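Local atomic coordinates of diaminopimelate decarboxylase (Methanocaldococcus jannaschii, PDB entry 1TWI), a protein that catalyses the pyridoxal-phosphate-dependent decarboxylation of meso-diaminopimelate to L-lysine, the last step of lysine biosynthesis by the diaminopimelate pathway. Residues 12-22 against 338-346. Sequence-based numbering, arbitrary orientation.
Sequences GRFFIDGYDAI and HIINCKVKN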
loop_
_atom_site.group_PDB
_atom_site.type_symbol
_atom_site.label_atom_id
_atom_site.label_comp_id
_atom_site.label_asym_id
_atom_site.label_seq_id
_atom_site.Cartn_x
_atom_site.Cartn_y
_atom_site.Cartn_z
ATOM N N GLY A 12 -17.636 -25.143 -19.272
ATOM C CA GLY A 12 -16.235 -25.240 -18.897
ATOM C C GLY A 12 -15.449 -23.933 -18.776
ATOM O O GLY A 12 -14.217 -23.982 -18.758
ATOM N N ARG A 13 -16.148 -22.805 -18.742
ATOM C CA ARG A 13 -15.525 -21.491 -18.592
ATOM C C ARG A 13 -16.206 -20.662 -17.519
ATOM O O ARG A 13 -17.396 -20.850 -17.204
ATOM C CB ARG A 13 -15.541 -20.712 -19.922
ATOM C CG ARG A 13 -14.754 -21.429 -20.989
ATOM C CD ARG A 13 -15.195 -21.021 -22.388
ATOM N NE ARG A 13 -14.706 -19.692 -22.780
ATOM C CZ ARG A 13 -13.492 -19.416 -23.285
ATOM N NH1 ARG A 13 -12.592 -20.382 -23.474
ATOM N NH2 ARG A 13 -13.196 -18.168 -23.632
ATOM N N PHE A 14 -15.453 -19.712 -16.964
ATOM C CA PHE A 14 -16.002 -18.840 -15.916
ATOM C C PHE A 14 -16.711 -17.621 -16.519
ATOM O O PHE A 14 -16.180 -16.956 -17.420
ATOM C CB PHE A 14 -14.839 -18.386 -15.000
ATOM C CG PHE A 14 -15.260 -17.509 -13.819
ATOM C CD1 PHE A 14 -16.183 -17.963 -12.896
ATOM C CD2 PHE A 14 -14.636 -16.269 -13.594
ATOM C CE1 PHE A 14 -16.494 -17.186 -11.709
ATOM C CE2 PHE A 14 -14.936 -15.490 -12.436
ATOM C CZ PHE A 14 -15.870 -15.965 -11.498
ATOM N N PHE A 15 -17.886 -17.295 -15.978
ATOM C CA PHE A 15 -18.688 -16.134 -16.421
ATOM C C PHE A 15 -19.019 -15.168 -15.276
ATOM O O PHE A 15 -19.240 -15.621 -14.147
ATOM C CB PHE A 15 -20.033 -16.598 -17.054
ATOM C CG PHE A 15 -19.862 -17.178 -18.485
ATOM C CD1 PHE A 15 -19.316 -18.446 -18.676
ATOM C CD2 PHE A 15 -20.217 -16.434 -19.593
ATOM C CE1 PHE A 15 -19.130 -18.972 -19.977
ATOM C CE2 PHE A 15 -20.047 -16.937 -20.920
ATOM C CZ PHE A 15 -19.507 -18.200 -21.109
ATOM N N ILE A 16 -19.077 -13.858 -15.563
ATOM C CA ILE A 16 -19.462 -12.852 -14.549
ATOM C C ILE A 16 -20.583 -12.091 -15.211
ATOM O O ILE A 16 -20.371 -11.492 -16.280
ATOM C CB ILE A 16 -18.296 -11.847 -14.211
ATOM C CG1 ILE A 16 -17.087 -12.646 -13.670
ATOM C CG2 ILE A 16 -18.845 -10.734 -13.197
ATOM C CD1 ILE A 16 -15.742 -11.953 -13.779
ATOM N N ASP A 17 -21.775 -12.128 -14.613
ATOM C CA ASP A 17 -22.937 -11.471 -15.200
ATOM C C ASP A 17 -23.220 -11.918 -16.628
ATOM O O ASP A 17 -23.739 -11.136 -17.446
ATOM C CB ASP A 17 -22.787 -9.961 -15.193
ATOM C CG ASP A 17 -22.987 -9.386 -13.817
ATOM O OD1 ASP A 17 -23.858 -9.892 -13.074
ATOM O OD2 ASP A 17 -22.295 -8.409 -13.481
ATOM N N GLY A 18 -22.878 -13.169 -16.933
ATOM C CA GLY A 18 -23.129 -13.631 -18.286
ATOM C C GLY A 18 -22.001 -13.335 -19.283
ATOM O O GLY A 18 -22.097 -13.780 -20.446
ATOM N N TYR A 19 -20.960 -12.600 -18.868
ATOM C CA TYR A 19 -19.847 -12.326 -19.786
ATOM C C TYR A 19 -18.677 -13.297 -19.552
ATOM O O TYR A 19 -18.243 -13.521 -18.431
ATOM C CB TYR A 19 -19.386 -10.884 -19.608
ATOM C CG TYR A 19 -20.495 -9.898 -19.897
ATOM C CD1 TYR A 19 -20.807 -9.526 -21.221
ATOM C CD2 TYR A 19 -21.265 -9.341 -18.862
ATOM C CE1 TYR A 19 -21.867 -8.610 -21.496
ATOM C CE2 TYR A 19 -22.316 -8.450 -19.144
ATOM C CZ TYR A 19 -22.592 -8.097 -20.465
ATOM O OH TYR A 19 -23.588 -7.184 -20.746
ATOM N N ASP A 20 -18.174 -13.881 -20.619
ATOM C CA ASP A 20 -17.042 -14.831 -20.542
ATOM C C ASP A 20 -15.790 -14.120 -19.937
ATOM O O ASP A 20 -15.274 -13.179 -20.529
ATOM C CB ASP A 20 -16.779 -15.283 -21.978
ATOM C CG ASP A 20 -15.746 -16.348 -22.088
ATOM O OD1 ASP A 20 -14.585 -16.108 -21.716
ATOM O OD2 ASP A 20 -16.107 -17.430 -22.591
ATOM N N ALA A 21 -15.275 -14.573 -18.798
ATOM C CA ALA A 21 -14.166 -13.852 -18.173
ATOM C C ALA A 21 -12.890 -13.837 -18.975
ATOM O O ALA A 21 -12.179 -12.809 -18.987
ATOM C CB ALA A 21 -13.862 -14.410 -16.793
ATOM N N ILE A 22 -12.587 -14.975 -19.601
ATOM C CA ILE A 22 -11.380 -15.058 -20.433
ATOM C C ILE A 22 -11.488 -14.067 -21.593
ATOM O O ILE A 22 -10.501 -13.413 -21.951
ATOM C CB ILE A 22 -11.171 -16.500 -20.962
ATOM C CG1 ILE A 22 -10.798 -17.412 -19.782
ATOM C CG2 ILE A 22 -9.967 -16.536 -21.949
ATOM C CD1 ILE A 22 -10.889 -18.883 -20.133
ATOM N N HIS A 338 -10.382 -16.427 -2.440
ATOM C CA HIS A 338 -10.605 -17.624 -3.250
ATOM C C HIS A 338 -10.035 -17.328 -4.673
ATOM O O HIS A 338 -10.167 -16.234 -5.194
ATOM C CB HIS A 338 -12.111 -17.877 -3.323
ATOM C CG HIS A 338 -12.452 -19.158 -3.996
ATOM N ND1 HIS A 338 -13.381 -19.239 -5.020
ATOM C CD2 HIS A 338 -11.965 -20.411 -3.823
ATOM C CE1 HIS A 338 -13.458 -20.494 -5.445
ATOM N NE2 HIS A 338 -12.602 -21.222 -4.740
ATOM N N ILE A 339 -9.388 -18.306 -5.276
ATOM C CA ILE A 339 -8.777 -18.129 -6.581
ATOM C C ILE A 339 -9.096 -19.356 -7.437
ATOM O O ILE A 339 -9.016 -20.470 -6.939
ATOM C CB ILE A 339 -7.223 -18.024 -6.440
ATOM C CG1 ILE A 339 -6.859 -16.767 -5.621
ATOM C CG2 ILE A 339 -6.514 -17.956 -7.835
ATOM C CD1 ILE A 339 -5.384 -16.746 -5.144
ATOM N N ILE A 340 -9.441 -19.151 -8.711
ATOM C CA ILE A 340 -9.711 -20.254 -9.636
ATOM C C ILE A 340 -9.079 -19.986 -11.014
ATOM O O ILE A 340 -8.667 -18.861 -11.355
ATOM C CB ILE A 340 -11.224 -20.421 -9.945
ATOM C CG1 ILE A 340 -11.713 -19.183 -10.721
ATOM C CG2 ILE A 340 -12.073 -20.601 -8.614
ATOM C CD1 ILE A 340 -13.225 -19.265 -11.070
ATOM N N ASN A 341 -9.019 -21.046 -11.808
ATOM C CA ASN A 341 -8.581 -20.928 -13.181
ATOM C C ASN A 341 -9.909 -20.591 -13.859
ATOM O O ASN A 341 -10.944 -21.170 -13.525
ATOM C CB ASN A 341 -8.103 -22.279 -13.709
ATOM C CG ASN A 341 -7.359 -22.157 -15.031
ATOM O OD1 ASN A 341 -7.721 -21.331 -15.898
ATOM N ND2 ASN A 341 -6.327 -22.984 -15.201
ATOM N N CYS A 342 -9.914 -19.650 -14.787
ATOM C CA CYS A 342 -11.155 -19.348 -15.508
ATOM C C CYS A 342 -11.559 -20.459 -16.466
ATOM O O CYS A 342 -12.655 -20.422 -16.993
ATOM C CB CYS A 342 -11.010 -18.060 -16.332
ATOM S SG CYS A 342 -11.066 -16.582 -15.227
ATOM N N LYS A 343 -10.670 -21.430 -16.698
ATOM C CA LYS A 343 -10.968 -22.537 -17.617
ATOM C C LYS A 343 -10.989 -23.844 -16.851
ATOM O O LYS A 343 -10.027 -24.157 -16.160
ATOM C CB LYS A 343 -9.886 -22.661 -18.704
ATOM C CG LYS A 343 -10.153 -23.768 -19.783
ATOM C CD LYS A 343 -11.389 -23.476 -20.696
ATOM C CE LYS A 343 -11.792 -24.727 -21.566
ATOM N NZ LYS A 343 -12.456 -25.773 -20.691
ATOM N N VAL A 344 -12.070 -24.608 -17.000
ATOM C CA VAL A 344 -12.176 -25.910 -16.349
ATOM C C VAL A 344 -11.269 -26.854 -17.131
ATOM O O VAL A 344 -11.219 -26.806 -18.390
ATOM C CB VAL A 344 -13.615 -26.435 -16.441
ATOM C CG1 VAL A 344 -13.649 -27.951 -16.161
ATOM C CG2 VAL A 344 -14.469 -25.661 -15.456
ATOM N N LYS A 345 -10.516 -27.680 -16.403
ATOM C CA LYS A 345 -9.593 -28.627 -17.034
ATOM C C LYS A 345 -9.946 -30.061 -16.537
ATOM O O LYS A 345 -10.731 -30.232 -15.605
ATOM C CB LYS A 345 -8.162 -28.302 -16.597
ATOM C CG LYS A 345 -7.655 -26.860 -16.909
ATOM C CD LYS A 345 -7.575 -26.608 -18.434
ATOM C CE LYS A 345 -6.774 -25.273 -18.751
ATOM N NZ LYS A 345 -5.320 -25.288 -18.293
ATOM N N ASN A 346 -9.336 -31.082 -17.117
ATOM C CA ASN A 346 -9.648 -32.445 -16.674
ATOM C C ASN A 346 -8.570 -32.943 -15.738
ATOM O O ASN A 346 -8.380 -34.135 -15.568
ATOM C CB ASN A 346 -9.794 -33.370 -17.873
ATOM C CG ASN A 346 -11.047 -33.055 -18.667
ATOM O OD1 ASN A 346 -12.161 -32.980 -18.111
ATOM N ND2 ASN A 346 -10.875 -32.853 -19.985
#
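One face of the F14 ring is met by the tip of I340: CD1 stands 3.8 Å from the ring centroid and only 14° off the normal, a CH-pi contact. C342 comes to the same ring obliquely, its SG 3.9 Å from F14 CD2 and the same distance from A21 CB. F14 has CG anti to its backbone N (chi1 -178°), which sends the ring back along 338-346 to I340 while its CB stays beside the C342 backbone. The R13 guanidinium carries I22 CD1 on one face, offset toward the rim; at its edge D20 OD2 accepts from NE through the syn lone pair at 2.7 Å, a salt bridge within the hairpin. I22 also lays CG1 against C342 CB at 3.5 Å. This hairpin, strands 13-16 and 19-20 joined by a type I' beta turn from I16 to Y19, belongs to the small N-terminal antiparallel sheet with strand 7-10; D20 then N-caps helix 21-28. Here it docks on the chain leaving strand 339-341, part of the mixed sheet of the C-terminal beta domain in these fold type III (alanine racemase-like) decarboxylases, away from the active site. A single bridge, R13 with K343, joins the backbones: F14 N donates to C342 O, and V344 N donates to G12 O at 2.8 Å, nearly straight at 170°. K343 NZ reaches G12 O from the opposite face of its carbonyl plane at 3.2 Å; bends at chi2 and chi4 curl that lysine back, and NZ also donates to V344 O. Just before, N341 OD1 accepts from K343 N, an Asx turn.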